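Local coordinates for protein L-Ribose isomerase (Acinetobacter, PDB 4Q0P) that isomerises L-ribose, probably to L-ribulose, at a metal-binding site inside a cupin-type beta-barrel, at residues D47-V52 with A73-E78; T123-V128 with R214-Y219. All blocks are in the same frame, centred on the assembly; numbering follows the deposited sequence.

Contact 1. Residues D47-V52 with A73-E78. With Z6J (alpha-L-ribofuranose), chain D.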
loop_
_atom_site.group_PDB
_atom_site.type_symbol
_atom_site.label_atom_id
_atom_site.label_comp_id
_atom_site.label_asym_id
_atom_site.label_seq_id
_atom_site.Cartn_x
_atom_site.Cartn_y
_atom_site.Cartn_z
ATOM N N ASP A 47 11.718 -20.966 11.390
ATOM C CA ASP A 47 13.175 -21.062 11.361
ATOM C C ASP A 47 13.732 -21.535 10.021
ATOM O O ASP A 47 14.928 -21.793 9.901
ATOM C CB ASP A 47 13.677 -21.985 12.475
ATOM C CG ASP A 47 13.516 -21.373 13.858
ATOM O OD1 ASP A 47 13.499 -20.129 13.964
ATOM O OD2 ASP A 47 13.426 -22.137 14.843
ATOM N N SER A 48 12.864 -21.651 9.018
ATOM C CA SER A 48 13.283 -22.066 7.679
ATOM C C SER A 48 13.197 -20.907 6.689
ATOM O O SER A 48 13.714 -20.993 5.573
ATOM C CB SER A 48 12.410 -23.213 7.174
ATOM O OG SER A 48 12.748 -24.422 7.821
ATOM N N ALA A 49 12.544 -19.822 7.102
ATOM C CA ALA A 49 12.378 -18.654 6.242
ATOM C C ALA A 49 13.693 -17.973 5.888
ATOM O O ALA A 49 13.910 -17.596 4.738
ATOM C CB ALA A 49 11.426 -17.649 6.902
ATOM N N GLY A 50 14.563 -17.810 6.877
ATOM C CA GLY A 50 15.844 -17.169 6.641
ATOM C C GLY A 50 16.870 -18.180 6.165
ATOM O O GLY A 50 17.252 -19.080 6.909
ATOM N N ILE A 51 17.324 -18.014 4.927
ATOM C CA ILE A 51 18.291 -18.923 4.319
ATOM C C ILE A 51 19.689 -18.332 4.158
ATOM O O ILE A 51 19.855 -17.178 3.754
ATOM C CB ILE A 51 17.803 -19.362 2.935
ATOM C CG1 ILE A 51 16.411 -19.982 3.056
ATOM C CG2 ILE A 51 18.782 -20.347 2.312
ATOM C CD1 ILE A 51 15.653 -19.987 1.757
ATOM N N VAL A 52 20.688 -19.148 4.481
ATOM C CA VAL A 52 22.098 -18.781 4.362
ATOM C C VAL A 52 22.695 -19.915 3.518
ATOM O O VAL A 52 22.679 -21.067 3.939
ATOM C CB VAL A 52 22.789 -18.746 5.744
ATOM C CG1 VAL A 52 24.219 -18.280 5.594
ATOM C CG2 VAL A 52 22.028 -17.818 6.685
ATOM N N ALA A 73 22.521 -14.967 0.871
ATOM C CA ALA A 73 21.514 -15.224 1.892
ATOM C C ALA A 73 20.238 -14.477 1.519
ATOM O O ALA A 73 20.286 -13.442 0.841
ATOM C CB ALA A 73 22.016 -14.752 3.247
ATOM N N MET A 74 19.099 -14.996 1.966
ATOM C CA MET A 74 17.826 -14.364 1.664
ATOM C C MET A 74 16.727 -14.922 2.542
ATOM O O MET A 74 16.918 -15.903 3.262
ATOM C CB MET A 74 17.446 -14.616 0.207
ATOM C CG MET A 74 16.942 -16.030 -0.042
ATOM S SD MET A 74 16.788 -16.391 -1.796
ATOM C CE MET A 74 15.451 -15.288 -2.239
ATOM N N ILE A 75 15.563 -14.290 2.460
ATOM C CA ILE A 75 14.405 -14.716 3.217
ATOM C C ILE A 75 13.313 -15.027 2.211
ATOM O O ILE A 75 13.163 -14.321 1.209
ATOM C CB ILE A 75 13.913 -13.605 4.174
ATOM C CG1 ILE A 75 14.882 -13.471 5.349
ATOM C CG2 ILE A 75 12.506 -13.922 4.670
ATOM C CD1 ILE A 75 14.534 -12.363 6.294
ATOM N N ILE A 76 12.582 -16.105 2.464
ATOM C CA ILE A 76 11.492 -16.499 1.595
ATOM C C ILE A 76 10.265 -16.858 2.428
ATOM O O ILE A 76 10.350 -17.668 3.353
ATOM C CB ILE A 76 11.861 -17.721 0.726
ATOM C CG1 ILE A 76 13.002 -17.355 -0.232
ATOM C CG2 ILE A 76 10.632 -18.199 -0.041
ATOM C CD1 ILE A 76 13.407 -18.475 -1.184
ATOM N N PHE A 77 9.135 -16.234 2.102
ATOM C CA PHE A 77 7.872 -16.506 2.775
ATOM C C PHE A 77 6.976 -17.078 1.694
ATOM O O PHE A 77 6.537 -16.360 0.802
ATOM C CB PHE A 77 7.262 -15.221 3.332
ATOM C CG PHE A 77 8.031 -14.638 4.477
ATOM C CD1 PHE A 77 8.278 -15.395 5.618
ATOM C CD2 PHE A 77 8.492 -13.324 4.425
ATOM C CE1 PHE A 77 8.974 -14.850 6.698
ATOM C CE2 PHE A 77 9.190 -12.765 5.501
ATOM C CZ PHE A 77 9.431 -13.530 6.637
ATOM N N GLU A 78 6.727 -18.377 1.778
ATOM C CA GLU A 78 5.924 -19.088 0.796
ATOM C C GLU A 78 4.459 -19.187 1.203
ATOM O O GLU A 78 4.133 -19.818 2.209
ATOM C CB GLU A 78 6.525 -20.483 0.604
ATOM C CG GLU A 78 5.780 -21.406 -0.317
ATOM C CD GLU A 78 6.425 -22.783 -0.359
ATOM O OE1 GLU A 78 7.526 -22.900 -0.939
ATOM O OE2 GLU A 78 5.837 -23.737 0.200
HETATM O O5 Z6J D . 6.847 -15.732 14.437
HETATM C C5 Z6J D . 7.151 -17.115 14.524
HETATM C C4 Z6J D . 8.529 -17.341 15.118
HETATM O O4 Z6J D . 9.384 -16.292 14.631
HETATM C C3 Z6J D . 9.137 -18.673 14.683
HETATM O O3 Z6J D . 9.289 -19.520 15.812
HETATM C C2 Z6J D . 10.509 -18.338 14.105
HETATM O O2 Z6J D . 11.517 -18.735 15.020
HETATM C C1 Z6J D . 10.531 -16.819 13.943
HETATM O O1 Z6J D . 11.697 -16.290 14.557
#

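Contact 2. Residues T123-V128 with R214-Y219. With CO (cobalt (II) ion), chain B; 0MK (beta-L-ribopyranose), chain C.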
loop_
_atom_site.group_PDB
_atom_site.type_symbol
_atom_site.label_atom_id
_atom_site.label_comp_id
_atom_site.label_asym_id
_atom_site.label_seq_id
_atom_site.Cartn_x
_atom_site.Cartn_y
_atom_site.Cartn_z
ATOM N N THR A 123 9.761 -23.302 -13.511
ATOM C CA THR A 123 9.815 -22.088 -14.318
ATOM C C THR A 123 9.256 -21.005 -13.383
ATOM O O THR A 123 8.198 -21.200 -12.768
ATOM C CB THR A 123 8.942 -22.204 -15.589
ATOM O OG1 THR A 123 9.604 -23.045 -16.547
ATOM C CG2 THR A 123 8.712 -20.839 -16.207
ATOM N N GLU A 124 9.971 -19.886 -13.268
ATOM C CA GLU A 124 9.592 -18.791 -12.371
ATOM C C GLU A 124 9.255 -17.494 -13.100
ATOM O O GLU A 124 9.543 -17.330 -14.286
ATOM C CB GLU A 124 10.742 -18.482 -11.399
ATOM C CG GLU A 124 11.572 -19.681 -10.974
ATOM C CD GLU A 124 12.842 -19.305 -10.202
ATOM O OE1 GLU A 124 13.391 -18.196 -10.405
ATOM O OE2 GLU A 124 13.303 -20.140 -9.398
ATOM N N SER A 125 8.657 -16.563 -12.362
ATOM C CA SER A 125 8.308 -15.250 -12.885
ATOM C C SER A 125 8.522 -14.289 -11.722
ATOM O O SER A 125 8.290 -14.655 -10.570
ATOM C CB SER A 125 6.848 -15.202 -13.348
ATOM O OG SER A 125 5.948 -15.220 -12.252
ATOM N N TYR A 126 8.977 -13.073 -12.024
ATOM C CA TYR A 126 9.231 -12.083 -10.983
ATOM C C TYR A 126 8.407 -10.820 -11.114
ATOM O O TYR A 126 8.165 -10.319 -12.218
ATOM C CB TYR A 126 10.707 -11.659 -10.965
ATOM C CG TYR A 126 11.692 -12.794 -11.075
ATOM C CD1 TYR A 126 11.613 -13.900 -10.233
ATOM C CD2 TYR A 126 12.698 -12.767 -12.038
ATOM C CE1 TYR A 126 12.513 -14.960 -10.354
ATOM C CE2 TYR A 126 13.602 -13.816 -12.169
ATOM C CZ TYR A 126 13.503 -14.909 -11.331
ATOM O OH TYR A 126 14.374 -15.960 -11.487
ATOM N N GLU A 127 8.002 -10.309 -9.959
ATOM C CA GLU A 127 7.250 -9.066 -9.848
ATOM C C GLU A 127 7.906 -8.316 -8.693
ATOM O O GLU A 127 7.782 -8.725 -7.538
ATOM C CB GLU A 127 5.786 -9.340 -9.508
ATOM C CG GLU A 127 4.945 -8.078 -9.347
ATOM C CD GLU A 127 3.585 -8.357 -8.735
ATOM O OE1 GLU A 127 2.950 -9.344 -9.144
ATOM O OE2 GLU A 127 3.151 -7.587 -7.854
ATOM N N VAL A 128 8.623 -7.237 -8.987
ATOM C CA VAL A 128 9.267 -6.494 -7.912
ATOM C C VAL A 128 8.214 -5.679 -7.178
ATOM O O VAL A 128 7.385 -5.007 -7.802
ATOM C CB VAL A 128 10.385 -5.559 -8.447
ATOM C CG1 VAL A 128 10.932 -4.675 -7.315
ATOM C CG2 VAL A 128 11.515 -6.399 -9.035
ATOM N N ARG A 214 7.919 -10.708 -5.531
ATOM C CA ARG A 214 6.918 -11.751 -5.494
ATOM C C ARG A 214 7.234 -12.728 -6.622
ATOM O O ARG A 214 7.323 -12.343 -7.789
ATOM C CB ARG A 214 5.510 -11.189 -5.708
ATOM C CG ARG A 214 4.451 -12.297 -5.747
ATOM C CD ARG A 214 3.074 -11.798 -6.164
ATOM N NE ARG A 214 2.478 -10.875 -5.201
ATOM C CZ ARG A 214 1.476 -11.184 -4.380
ATOM N NH1 ARG A 214 0.999 -10.273 -3.544
ATOM N NH2 ARG A 214 0.952 -12.401 -4.394
ATOM N N GLU A 215 7.417 -13.993 -6.281
ATOM C CA GLU A 215 7.688 -14.979 -7.302
ATOM C C GLU A 215 6.494 -15.892 -7.489
ATOM O O GLU A 215 5.931 -16.411 -6.522
ATOM C CB GLU A 215 8.902 -15.830 -6.947
ATOM C CG GLU A 215 9.122 -16.974 -7.937
ATOM C CD GLU A 215 10.298 -17.842 -7.569
ATOM O OE1 GLU A 215 11.433 -17.325 -7.570
ATOM O OE2 GLU A 215 10.089 -19.040 -7.274
ATOM N N VAL A 216 6.100 -16.061 -8.743
ATOM C CA VAL A 216 5.005 -16.944 -9.098
ATOM C C VAL A 216 5.665 -17.945 -10.040
ATOM O O VAL A 216 6.119 -17.585 -11.132
ATOM C CB VAL A 216 3.857 -16.187 -9.812
ATOM C CG1 VAL A 216 2.867 -17.169 -10.373
ATOM C CG2 VAL A 216 3.140 -15.253 -8.817
ATOM N N SER A 217 5.748 -19.195 -9.598
ATOM C CA SER A 217 6.391 -20.233 -10.392
ATOM C C SER A 217 5.625 -21.540 -10.299
ATOM O O SER A 217 4.609 -21.630 -9.612
ATOM C CB SER A 217 7.814 -20.464 -9.880
ATOM O OG SER A 217 7.782 -21.187 -8.661
ATOM N N THR A 218 6.115 -22.553 -11.005
ATOM C CA THR A 218 5.496 -23.864 -10.952
ATOM C C THR A 218 5.945 -24.464 -9.618
ATOM O O THR A 218 6.736 -23.845 -8.894
ATOM C CB THR A 218 5.944 -24.743 -12.148
ATOM O OG1 THR A 218 7.375 -24.758 -12.237
ATOM C CG2 THR A 218 5.377 -24.186 -13.446
ATOM N N TYR A 219 5.448 -25.653 -9.291
ATOM C CA TYR A 219 5.768 -26.302 -8.022
ATOM C C TYR A 219 7.250 -26.267 -7.670
ATOM O O TYR A 219 8.109 -26.446 -8.528
ATOM C CB TYR A 219 5.289 -27.754 -8.039
ATOM C CG TYR A 219 5.240 -28.398 -6.674
ATOM C CD1 TYR A 219 4.159 -28.177 -5.816
ATOM C CD2 TYR A 219 6.263 -29.240 -6.239
ATOM C CE1 TYR A 219 4.095 -28.782 -4.559
ATOM C CE2 TYR A 219 6.209 -29.852 -4.982
ATOM C CZ TYR A 219 5.121 -29.617 -4.151
ATOM O OH TYR A 219 5.052 -30.229 -2.921
HETATM CO CO CO B . 15.369 -20.125 -9.108
HETATM C C1 0MK C . 13.670 -19.191 -6.542
HETATM C C2 0MK C . 12.553 -19.671 -5.620
HETATM C C3 0MK C . 13.127 -20.268 -4.328
HETATM C C4 0MK C . 14.258 -21.278 -4.592
HETATM C C5 0MK C . 15.277 -20.745 -5.607
HETATM O O1 0MK C . 14.375 -18.134 -5.916
HETATM O O2 0MK C . 11.754 -20.634 -6.293
HETATM O O3 0MK C . 12.083 -20.904 -3.604
HETATM O O4 0MK C . 13.719 -22.509 -5.047
HETATM O O5 0MK C . 14.601 -20.268 -6.790
HETATM O O HOH W 1 15.397 -18.000 -8.545
HETATM O O HOH W 2 5.728 -12.752 -10.389
#

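Contact 1. Residues D47-V52 with A73-E78
Ile51 and Met74 face each other as a hydrogen-bonded antiparallel pair, joining the short strand 50-52 to the start of strand 73-82. Met74 O receives Ile51 N at 2.7 Å, and Met74 N returns a bond to Ile51 O at 2.9 Å. A third bond reaches past the end of the short strand: Ile76 N donates to Ala49 O at 3.0 Å, and the CA-H of Ile75 points at the same oxygen, so Ala49 O is gripped twice by the neighbouring strand. Gly50 with Ile75, and Val52 with Ala73, are the non-hydrogen-bonded pairs.

Apolar contacts lie on both faces. On one, the CD1 ends of Ile51 and Ile76 meet at 4.0 Å, their chains crossing at a slant; Met106 of strand 101-108 lies against Met74 and Ile76, and Ile76 also touches a bound ribopyranose. On the other, Ile75 CG1 approaches Gly50 CA at 4.0 Å, and Ala49 CB meets Phe77 CE1 at 3.7 Å, approaching the ring obliquely. Ile75 CG2, trans to its own backbone N because CG1 takes chi1 -73°, rests 3.6 Å above the Phe77 ring plane, near the rim. Helix 19-35 covers this face, with Trp25 and Ala29 against Ile75 and Ala30 against Phe77.

Polar side-chain chemistry sits in the turn before the strand. Asp47 OD1 accepts a hydrogen bond from O2 of a ribofuranose at 2.6 Å and is salt-bridged to Arg19, while Tyr22 OH bonds Gly50 N. The whole is the edge of an antiparallel cupin beta-barrel sheet, where a short outer strand is zipped to its neighbour between helix 19-35 and the barrel interior, where the ribopyranose binds.

Contact 2. Residues T123-V128 with R214-Y219
Glu124 and Glu215 project from adjacent antiparallel strands into the metal and sugar site of a cupin-type beta-barrel. Glu124 OE2 binds the cobalt ion at 2.1 Å; His117, His119 and His199 give the three-histidine, one-glutamate set familiar in cupins, and ribopyranose O5 and a water complete the sphere. The other oxygen, Glu124 OE1, is met nearly along its C-O axis by Tyr126 OH at 2.7 Å and also accepts a bond from the metal-bound water, which fixes the rotation of the carboxylate. Glu215 is extended, with CG trans to its backbone N (chi1 174°), which carries its carboxylate to the sugar: OE2 accepts from ribopyranose O2 at 2.5 Å and is salt-bridged to Lys104. The two OE1 atoms of Glu124 and Glu215 come within 3.6 Å, and Glu215 OE1 lies at the edge of the Tyr126 ring, in its plane.

On the opposite face Glu127 and Arg214 run side by side, their carboxylate and guanidinium planes 21° apart, but Glu127 OE1 is well out of the guanidinium plane and no N-H points at it. Each instead salt-bridges the second subunit, Arg214 NH2 to Glu127 OE1 there and the reverse; Lys190 of the same chain also salt-bridges Glu127 OE1. Arg214 N gives Glu127 O a bond of 2.8 Å. Toward the loop end, Thr218 N bonds Thr123 O at 3.0 Å and Thr218 OG1 accepts from Thr123 N. Ser125 OG donates to Val216 O at 2.6 Å, in the carbonyl plane on a lone pair, while a water donates both to that hydroxyl and to Arg214 O at 3.1 Å.

Overall arrangement
Both contacts are buried antiparallel strand pairings in one six-stranded sheet, with centres about 16 Å apart and nearest atoms about 7 Å. Strand 101-108 lies between them, bonded to strand 73-82 of contact 1 on one side and to strand 211-217 of contact 2 on the other. Contact 1 lies at the sheet's outer strand, is almost wholly apolar apart from its backbone ladder, and is backed by helix 19-35. Contact 2 is richer in charge, with one face carrying cobalt and sugar and the other turned to the second subunit. The two approach the same ribopyranose differently, contact 1 through apolar Ile76, contact 2 through carboxylates.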